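Local coordinates for uncharacterized protein (Acinetobacter baumannii, PDB 4PAR) that probably acts as a restriction endonuclease that recognises and cuts DNA containing 5-hydroxymethylcytosine, at residues F40-V45 and F64-I69; D93-S98 and H118-V123. The protein carries 3 engineered substitutions. One frame throughout, in Å; residues are numbered along the deposited sequence.

Contact 1 (F40-V45 and F64-I69)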
loop_
_atom_site.group_PDB
_atom_site.type_symbol
_atom_site.label_atom_id
_atom_site.label_comp_id
_atom_site.label_asym_id
_atom_site.label_seq_id
_atom_site.Cartn_x
_atom_site.Cartn_y
_atom_site.Cartn_z
ATOM N N PHE F 40 -20.635 26.308 10.415
ATOM C CA PHE F 40 -19.463 25.509 10.746
ATOM C C PHE F 40 -19.144 25.481 12.238
ATOM O O PHE F 40 -18.140 24.909 12.656
ATOM C CB PHE F 40 -18.274 25.986 9.923
ATOM C CG PHE F 40 -18.418 25.671 8.465
ATOM C CD1 PHE F 40 -19.036 26.565 7.607
ATOM C CD2 PHE F 40 -17.990 24.453 7.963
ATOM C CE1 PHE F 40 -19.193 26.265 6.269
ATOM C CE2 PHE F 40 -18.145 24.148 6.628
ATOM C CZ PHE F 40 -18.747 25.055 5.780
ATOM N N THR F 41 -20.010 26.081 13.045
ATOM C CA THR F 41 -19.971 25.812 14.476
ATOM C C THR F 41 -20.456 24.379 14.703
ATOM O O THR F 41 -20.314 23.825 15.794
ATOM C CB THR F 41 -20.836 26.798 15.284
ATOM O OG1 THR F 41 -22.215 26.635 14.931
ATOM C CG2 THR F 41 -20.408 28.232 15.010
ATOM N N LEU F 42 -21.024 23.791 13.653
ATOM C CA LEU F 42 -21.484 22.408 13.673
ATOM C C LEU F 42 -20.444 21.461 13.087
ATOM O O LEU F 42 -20.175 21.495 11.891
ATOM C CB LEU F 42 -22.791 22.272 12.891
ATOM C CG LEU F 42 -24.111 22.348 13.656
ATOM C CD1 LEU F 42 -24.141 23.542 14.594
ATOM C CD2 LEU F 42 -25.259 22.416 12.667
ATOM N N LYS F 43 -19.868 20.608 13.924
ATOM C CA LYS F 43 -18.935 19.607 13.430
ATOM C C LYS F 43 -19.720 18.542 12.685
ATOM O O LYS F 43 -20.853 18.236 13.054
ATOM C CB LYS F 43 -18.124 18.988 14.575
ATOM C CG LYS F 43 -17.070 17.987 14.123
ATOM C CD LYS F 43 -16.224 17.483 15.285
ATOM C CE LYS F 43 -15.225 16.431 14.820
ATOM N NZ LYS F 43 -14.358 15.933 15.927
ATOM N N PHE F 44 -19.133 17.996 11.625
ATOM C CA PHE F 44 -19.786 16.922 10.884
ATOM C C PHE F 44 -18.784 15.866 10.430
ATOM O O PHE F 44 -17.591 16.146 10.277
ATOM C CB PHE F 44 -20.556 17.477 9.684
ATOM C CG PHE F 44 -19.682 18.080 8.618
ATOM C CD1 PHE F 44 -19.130 17.290 7.622
ATOM C CD2 PHE F 44 -19.434 19.435 8.601
ATOM C CE1 PHE F 44 -18.336 17.839 6.651
ATOM C CE2 PHE F 44 -18.636 19.987 7.626
ATOM C CZ PHE F 44 -18.088 19.190 6.651
ATOM N N VAL F 45 -19.277 14.648 10.229
ATOM C CA VAL F 45 -18.442 13.533 9.790
ATOM C C VAL F 45 -19.151 12.785 8.662
ATOM O O VAL F 45 -20.354 12.530 8.741
ATOM C CB VAL F 45 -18.138 12.543 10.949
ATOM C CG1 VAL F 45 -17.103 11.514 10.524
ATOM C CG2 VAL F 45 -17.672 13.279 12.184
ATOM N N PHE F 64 -23.712 14.499 12.420
ATOM C CA PHE F 64 -23.446 15.596 13.344
ATOM C C PHE F 64 -23.447 15.069 14.776
ATOM O O PHE F 64 -24.508 14.735 15.321
ATOM C CB PHE F 64 -24.484 16.707 13.193
ATOM C CG PHE F 64 -24.582 17.261 11.807
ATOM C CD1 PHE F 64 -23.740 18.281 11.391
ATOM C CD2 PHE F 64 -25.527 16.776 10.920
ATOM C CE1 PHE F 64 -23.837 18.797 10.114
ATOM C CE2 PHE F 64 -25.625 17.286 9.644
ATOM C CZ PHE F 64 -24.780 18.298 9.241
ATOM N N PRO F 65 -22.254 14.986 15.384
ATOM C CA PRO F 65 -22.018 14.435 16.722
ATOM C C PRO F 65 -22.620 15.272 17.834
ATOM O O PRO F 65 -23.114 14.719 18.815
ATOM C CB PRO F 65 -20.490 14.430 16.833
ATOM C CG PRO F 65 -20.004 14.469 15.429
ATOM C CD PRO F 65 -20.991 15.321 14.710
ATOM N N GLN F 66 -22.571 16.589 17.684
ATOM C CA GLN F 66 -23.062 17.484 18.721
ATOM C C GLN F 66 -24.571 17.382 18.856
ATOM O O GLN F 66 -25.114 17.525 19.949
ATOM C CB GLN F 66 -22.665 18.924 18.414
ATOM C CG GLN F 66 -21.188 19.102 18.154
ATOM C CD GLN F 66 -20.844 20.516 17.764
ATOM O OE1 GLN F 66 -19.673 20.874 17.671
ATOM N NE2 GLN F 66 -21.864 21.332 17.530
ATOM N N LEU F 67 -25.243 17.159 17.731
ATOM C CA LEU F 67 -26.698 17.063 17.711
ATOM C C LEU F 67 -27.198 15.615 17.731
ATOM O O LEU F 67 -28.400 15.370 17.837
ATOM C CB LEU F 67 -27.260 17.777 16.476
ATOM C CG LEU F 67 -27.215 19.306 16.363
ATOM C CD1 LEU F 67 -25.795 19.849 16.284
ATOM C CD2 LEU F 67 -28.012 19.753 15.147
ATOM N N GLY F 68 -26.274 14.662 17.650
ATOM C CA GLY F 68 -26.635 13.262 17.523
ATOM C C GLY F 68 -27.557 13.013 16.342
ATOM O O GLY F 68 -28.554 12.309 16.463
ATOM N N ILE F 69 -27.230 13.594 15.192
ATOM C CA ILE F 69 -28.093 13.458 14.019
ATOM C C ILE F 69 -27.388 12.819 12.834
ATOM O O ILE F 69 -26.286 13.219 12.468
ATOM C CB ILE F 69 -28.643 14.818 13.563
ATOM C CG1 ILE F 69 -29.593 15.384 14.615
ATOM C CG2 ILE F 69 -29.347 14.681 12.228
ATOM C CD1 ILE F 69 -30.427 16.533 14.119
#
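The Phe64 ring meets the carbonyl of Lys43 at its edge, with Lys43 O near the ring plane and 3.3 Å from Phe64 CD1. Phe44 CB and Leu42 CB approach the same ring obliquely, Phe44 CB standing 3.6 Å from Phe64 CE1. The Phe44 ring meets Phe64 CE1 obliquely too, but a chi1 of 66° carries its far end away from residues 64-69 and toward Ile34 of helix 26-37. Phe64 also packs on that helix, and on Ile150 of helix 136-159. Lys43 O has a second apolar neighbour in Pro65 CD, at 3.4 Å, so this carbonyl oxygen touches both the aromatic edge and the proline ring. The Val45 and Pro65 side chains cross at about a right angle, CG2 touching CG, and Leu42 CG comes 4.0 Å from Leu67 CD1 in a similar crossing. The one polar link is weak: the extended Gln66 side chain reaches across to place NE2 3.4 Å from Thr41 O. The hydroxyl of Thr41 turns elsewhere, to Asp39. Phe64 and Ile69 exchange two backbone hydrogen bonds, and Gly68, at positive phi, joins Ile69 opposite Phe64. This is a G1 beta bulge closing the hairpin of strands 57-64 and 69-74, here packed against the helix-to-strand connection of a nuclease domain of the PD-(D/E)XK clan.

Contact 2 (D93-S98 and H118-V123); sequences DEPLYS and HKIFRV
Arg122 reaches the backbone of residues 93-98 through NH2, which lies 2.9 Å from Glu94 O. The carbonyl oxygen sits in the guanidinium plane, at its edge, yet the N-H...O angle of 117° makes the bond weak. The strongest polar partner of Arg122 lies outside both segments: NE forms a salt bridge with Glu72 OE1. The other oxygen of that carboxylate accepts a hydrogen bond from Leu96 N, so Glu72 ties the guanidinium and the loop backbone together. Apolar groups flank the arginine. Leu96 CD1 approaches NE obliquely, while Ile120 CG2, from the same strand, lies over the centre of one guanidinium face. With CG anti to the carbonyl carbon (chi1 -79°), the extended chain carries the guanidinium to the loop backbone. Farther along, Asp93 OD1 accepts a weak hydrogen bond from Ile120 N (3.4 Å, N-H...O angle 148°). Lys119 and Phe121 exchange backbone bonds with His70 of strand 69-74, and Asp93 serves the amide between them. The aliphatic CD of Lys119 also touches Asp93 OD1, but NZ stays 5.5 Å from OD1, too far for a salt bridge, though the opposite charges may still attract weakly. Between the two polar sites, Ile120 CD1 packs 3.5 Å from Pro95 CD. The Glu94 carboxylate takes no part, OE2 being bonded to Ser53 OG. The two direct bonds are weak, and Glu72 of strand 69-74, which bonds both Arg122 NE and Leu96 N, probably adds to the hold between the loop and strand 119-124.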
loop_
_atom_site.group_PDB
_atom_site.type_symbol
_atom_site.label_atom_id
_atom_site.label_comp_id
_atom_site.label_asym_id
_atom_site.label_seq_id
_atom_site.Cartn_x
_atom_site.Cartn_y
_atom_site.Cartn_z
ATOM N N ASP F 93 -34.516 3.479 13.918
ATOM C CA ASP F 93 -33.542 4.564 14.021
ATOM C C ASP F 93 -32.134 4.166 13.563
ATOM O O ASP F 93 -31.170 4.893 13.801
ATOM C CB ASP F 93 -33.507 5.110 15.450
ATOM C CG ASP F 93 -34.234 6.443 15.576
ATOM O OD1 ASP F 93 -34.047 7.307 14.690
ATOM O OD2 ASP F 93 -34.998 6.624 16.548
ATOM N N GLU F 94 -32.012 2.996 12.943
ATOM C CA GLU F 94 -30.715 2.516 12.478
ATOM C C GLU F 94 -30.640 2.526 10.949
ATOM O O GLU F 94 -31.665 2.417 10.280
ATOM C CB GLU F 94 -30.460 1.107 13.013
ATOM C CG GLU F 94 -30.497 1.005 14.524
ATOM C CD GLU F 94 -30.195 -0.395 15.012
ATOM O OE1 GLU F 94 -30.152 -1.314 14.168
ATOM O OE2 GLU F 94 -30.002 -0.575 16.234
ATOM N N PRO F 95 -29.423 2.669 10.391
ATOM C CA PRO F 95 -29.261 2.787 8.936
ATOM C C PRO F 95 -29.728 1.555 8.165
ATOM O O PRO F 95 -29.856 0.475 8.737
ATOM C CB PRO F 95 -27.752 2.985 8.768
ATOM C CG PRO F 95 -27.155 2.435 10.007
ATOM C CD PRO F 95 -28.128 2.744 11.088
ATOM N N LEU F 96 -29.998 1.731 6.878
ATOM C CA LEU F 96 -30.448 0.630 6.031
ATOM C C LEU F 96 -29.275 -0.142 5.426
ATOM O O LEU F 96 -29.437 -1.266 4.951
ATOM C CB LEU F 96 -31.350 1.155 4.909
ATOM C CG LEU F 96 -32.817 1.511 5.167
ATOM C CD1 LEU F 96 -33.111 1.759 6.629
ATOM C CD2 LEU F 96 -33.200 2.731 4.345
ATOM N N TYR F 97 -28.090 0.460 5.454
ATOM C CA TYR F 97 -26.940 -0.114 4.764
ATOM C C TYR F 97 -25.919 -0.629 5.751
ATOM O O TYR F 97 -25.525 0.086 6.668
ATOM C CB TYR F 97 -26.278 0.915 3.847
ATOM C CG TYR F 97 -27.171 1.475 2.767
ATOM C CD1 TYR F 97 -28.014 2.545 3.029
ATOM C CD2 TYR F 97 -27.159 0.946 1.481
ATOM C CE1 TYR F 97 -28.826 3.071 2.051
ATOM C CE2 TYR F 97 -27.969 1.466 0.492
ATOM C CZ TYR F 97 -28.803 2.530 0.785
ATOM O OH TYR F 97 -29.619 3.067 -0.180
ATOM N N SER F 98 -25.475 -1.864 5.548
ATOM C CA SER F 98 -24.543 -2.490 6.473
ATOM C C SER F 98 -23.383 -3.144 5.732
ATOM O O SER F 98 -23.320 -3.101 4.510
ATOM C CB SER F 98 -25.270 -3.519 7.334
ATOM O OG SER F 98 -25.986 -4.433 6.523
ATOM N N HIS F 118 -29.690 8.447 18.903
ATOM C CA HIS F 118 -29.502 9.295 17.728
ATOM C C HIS F 118 -30.686 9.179 16.763
ATOM O O HIS F 118 -31.309 8.124 16.653
ATOM C CB HIS F 118 -28.203 8.936 17.001
ATOM C CG HIS F 118 -26.972 9.045 17.849
ATOM N ND1 HIS F 118 -25.761 8.505 17.473
ATOM C CD2 HIS F 118 -26.764 9.635 19.050
ATOM C CE1 HIS F 118 -24.859 8.758 18.405
ATOM N NE2 HIS F 118 -25.442 9.439 19.374
ATOM N N LYS F 119 -30.992 10.271 16.071
ATOM C CA LYS F 119 -32.030 10.269 15.046
ATOM C C LYS F 119 -31.409 10.060 13.670
ATOM O O LYS F 119 -30.308 10.533 13.404
ATOM C CB LYS F 119 -32.823 11.580 15.076
ATOM C CG LYS F 119 -33.956 11.655 14.054
ATOM C CD LYS F 119 -34.963 10.522 14.245
ATOM C CE LYS F 119 -36.046 10.540 13.174
ATOM N NZ LYS F 119 -36.846 11.794 13.209
ATOM N N ILE F 120 -32.102 9.332 12.800
ATOM C CA ILE F 120 -31.652 9.180 11.421
ATOM C C ILE F 120 -32.677 9.730 10.441
ATOM O O ILE F 120 -33.833 9.302 10.425
ATOM C CB ILE F 120 -31.371 7.717 11.060
ATOM C CG1 ILE F 120 -30.106 7.241 11.766
ATOM C CG2 ILE F 120 -31.206 7.569 9.555
ATOM C CD1 ILE F 120 -29.564 5.939 11.230
ATOM N N PHE F 121 -32.244 10.695 9.637
ATOM C CA PHE F 121 -33.072 11.219 8.568
ATOM C C PHE F 121 -32.670 10.573 7.257
ATOM O O PHE F 121 -31.488 10.337 7.006
ATOM C CB PHE F 121 -32.944 12.732 8.472
ATOM C CG PHE F 121 -33.522 13.459 9.642
ATOM C CD1 PHE F 121 -34.893 13.627 9.758
ATOM C CD2 PHE F 121 -32.699 13.984 10.624
ATOM C CE1 PHE F 121 -35.433 14.303 10.831
ATOM C CE2 PHE F 121 -33.233 14.662 11.702
ATOM C CZ PHE F 121 -34.604 14.821 11.805
ATOM N N ARG F 122 -33.651 10.284 6.413
ATOM C CA ARG F 122 -33.349 9.624 5.158
ATOM C C ARG F 122 -33.651 10.512 3.967
ATOM O O ARG F 122 -34.492 11.408 4.038
ATOM C CB ARG F 122 -34.120 8.309 5.054
ATOM C CG ARG F 122 -33.467 7.208 5.846
ATOM C CD ARG F 122 -34.230 5.903 5.802
ATOM N NE ARG F 122 -33.699 5.001 6.816
ATOM C CZ ARG F 122 -34.126 4.967 8.073
ATOM N NH1 ARG F 122 -35.112 5.767 8.465
ATOM N NH2 ARG F 122 -33.576 4.126 8.936
ATOM N N VAL F 123 -32.933 10.278 2.873
ATOM C CA VAL F 123 -33.255 10.955 1.629
ATOM C C VAL F 123 -33.511 9.938 0.523
ATOM O O VAL F 123 -32.620 9.177 0.157
ATOM C CB VAL F 123 -32.144 11.909 1.212
ATOM C CG1 VAL F 123 -32.581 12.713 -0.012
ATOM C CG2 VAL F 123 -31.788 12.830 2.372
#

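Strand 69-74 is the element common to both contacts: contact 1 encloses the turn that leads into it, and contact 2 lies along its neighbour, strand 119-124. They meet where Gly68 O comes 3.2 Å from Lys119 N, a probable hydrogen bond, and where Ile69 CG2 packs on Phe121 CD2. Both are partly buried, with four buried residues among those that touch in each, though contact 2 includes exposed Lys119. Helix 136-159 packs on Leu42 and Phe64 of contact 1, and on Phe121 and Val123 of strand 119-124, which do not meet residues 93-98. Packed against helices 26-37 and 136-159, contact 1 is chiefly apolar; contact 2, at an outermost strand of the sheet within this chain, depends more on charged side chains meeting backbone groups.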